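Local coordinates for protein exopolygalacturonase (Yersinia enterocolitica, PDB 2UVF) that probably hydrolyses polygalacturonic acid of pectin from the chain end, as a family 28 exopolygalacturonase, and binds digalacturonic acid in its pocket, at residues V480-N485 against K525-D530. Sequence-based numbering, arbitrary orientation.
Sequences VTFRNN and KNVTVD
N484 and N526 are corner asparagines of successive coils, lying side by side and pointing the same way. The ND2 of N526 gives a hydrogen bond to OD1 of N484 over 3.0 Å; this acceptor lies almost in the amide plane of N526, and the two amide planes stand only 16° apart. Each CG is set anti to its own carbonyl carbon (chi1 -64° in N484, -55° in N526); with like backbone and second torsions, this gives the amides nearly the same attitude. Asparagine suits such a corner because it tolerates the left-handed backbone conformation both residues adopt and carries a donor and an acceptor on one flat group. On one side OD1 of N526 accepts from N558 of the next coil; on the other, N484 ND2 donates to the backbone O of E61, in the fibronectin type III region. This is the asparagine ladder of a right-handed parallel beta-helix, the fold of family 28 hydrolases. Leading into the corner, the backbones pair in parallel, with hydrogen bonds from K525 N to F482 O (3.3 Å) and from N484 N to K525 O (3.2 Å). R483 CB and K525 CB share one face, 4.2 Å apart, yet their like charges diverge to separate carboxylates, R483 to E454 and K525 to E61. Inside the helix, V527 CG2 meets F482 CD2 at 3.8 Å; the branched valine presents this methyl to the ring obliquely, and M487 packs against both residues. Beyond the corner, T528 N makes a weak, 3.5 Å hydrogen bond to N485 O.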
# COMPACT_ATOMS: atom_id res chain seq x y z
N VAL A 480 0.62 -15.12 -5.70
CA VAL A 480 0.23 -14.20 -4.63
C VAL A 480 0.06 -15.02 -3.35
O VAL A 480 -0.70 -15.99 -3.34
CB VAL A 480 -1.09 -13.44 -5.01
CG1 VAL A 480 -1.71 -12.77 -3.79
CG2 VAL A 480 -0.85 -12.40 -6.12
N THR A 481 0.80 -14.66 -2.30
CA THR A 481 0.75 -15.34 -1.00
C THR A 481 0.23 -14.40 0.07
O THR A 481 0.72 -13.29 0.21
CB THR A 481 2.13 -15.95 -0.57
OG1 THR A 481 2.52 -16.98 -1.48
CG2 THR A 481 2.05 -16.58 0.83
N PHE A 482 -0.75 -14.88 0.82
CA PHE A 482 -1.35 -14.11 1.89
C PHE A 482 -1.34 -14.98 3.14
O PHE A 482 -2.16 -15.87 3.29
CB PHE A 482 -2.78 -13.72 1.48
CG PHE A 482 -3.48 -12.81 2.45
CD1 PHE A 482 -3.48 -11.43 2.25
CD2 PHE A 482 -4.14 -13.33 3.56
CE1 PHE A 482 -4.14 -10.60 3.13
CE2 PHE A 482 -4.80 -12.50 4.43
CZ PHE A 482 -4.79 -11.13 4.21
N ARG A 483 -0.40 -14.70 4.04
CA ARG A 483 -0.11 -15.62 5.14
C ARG A 483 0.25 -14.93 6.45
O ARG A 483 0.65 -13.78 6.46
CB ARG A 483 1.01 -16.60 4.73
CG ARG A 483 2.38 -15.99 4.60
CD ARG A 483 3.42 -17.07 4.48
NE ARG A 483 4.78 -16.54 4.48
CZ ARG A 483 5.82 -17.13 3.88
NH1 ARG A 483 5.65 -18.26 3.19
NH2 ARG A 483 7.02 -16.57 3.94
N ASN A 484 0.13 -15.66 7.56
CA ASN A 484 0.58 -15.14 8.84
C ASN A 484 0.01 -13.75 9.10
O ASN A 484 0.71 -12.84 9.50
CB ASN A 484 2.10 -15.11 8.90
CG ASN A 484 2.70 -16.49 8.82
OD1 ASN A 484 2.04 -17.48 9.11
ND2 ASN A 484 3.97 -16.55 8.44
N ASN A 485 -1.29 -13.63 8.86
CA ASN A 485 -2.02 -12.38 9.06
C ASN A 485 -3.17 -12.64 10.00
O ASN A 485 -3.82 -13.68 9.91
CB ASN A 485 -2.60 -11.88 7.73
CG ASN A 485 -1.54 -11.51 6.73
OD1 ASN A 485 -1.62 -11.88 5.56
ND2 ASN A 485 -0.54 -10.80 7.18
N LYS A 525 -2.73 -19.06 3.85
CA LYS A 525 -2.13 -19.94 4.87
C LYS A 525 -1.98 -19.21 6.20
O LYS A 525 -1.61 -18.03 6.22
CB LYS A 525 -0.75 -20.40 4.41
CG LYS A 525 -0.30 -21.69 5.05
CD LYS A 525 0.93 -22.29 4.35
CE LYS A 525 0.66 -22.58 2.86
NZ LYS A 525 1.54 -23.66 2.28
N ASN A 526 -2.26 -19.92 7.30
CA ASN A 526 -2.02 -19.41 8.67
C ASN A 526 -2.70 -18.06 8.89
O ASN A 526 -2.04 -17.10 9.25
CB ASN A 526 -0.51 -19.26 8.94
CG ASN A 526 0.29 -20.53 8.71
OD1 ASN A 526 -0.26 -21.63 8.64
ND2 ASN A 526 1.60 -20.39 8.60
N VAL A 527 -4.01 -18.00 8.65
CA VAL A 527 -4.80 -16.77 8.69
C VAL A 527 -6.01 -17.00 9.58
O VAL A 527 -6.71 -18.00 9.46
CB VAL A 527 -5.26 -16.31 7.26
CG1 VAL A 527 -6.42 -15.29 7.32
CG2 VAL A 527 -4.08 -15.77 6.44
N THR A 528 -6.24 -16.07 10.50
CA THR A 528 -7.36 -16.13 11.42
C THR A 528 -8.19 -14.87 11.23
O THR A 528 -7.64 -13.77 11.15
CB THR A 528 -6.86 -16.21 12.87
OG1 THR A 528 -5.87 -15.19 13.09
CG2 THR A 528 -6.24 -17.58 13.14
N VAL A 529 -9.49 -15.04 11.13
CA VAL A 529 -10.42 -13.94 11.14
C VAL A 529 -11.43 -14.17 12.25
O VAL A 529 -12.07 -15.23 12.30
CB VAL A 529 -11.24 -13.81 9.81
CG1 VAL A 529 -12.16 -12.58 9.86
CG2 VAL A 529 -10.33 -13.74 8.60
N ASP A 530 -11.59 -13.17 13.11
CA ASP A 530 -12.70 -13.12 14.06
C ASP A 530 -13.67 -12.02 13.65
O ASP A 530 -13.34 -10.84 13.72
CB ASP A 530 -12.19 -12.87 15.48
CG ASP A 530 -13.30 -12.96 16.53
OD1 ASP A 530 -14.43 -13.45 16.27
OD2 ASP A 530 -13.03 -12.52 17.65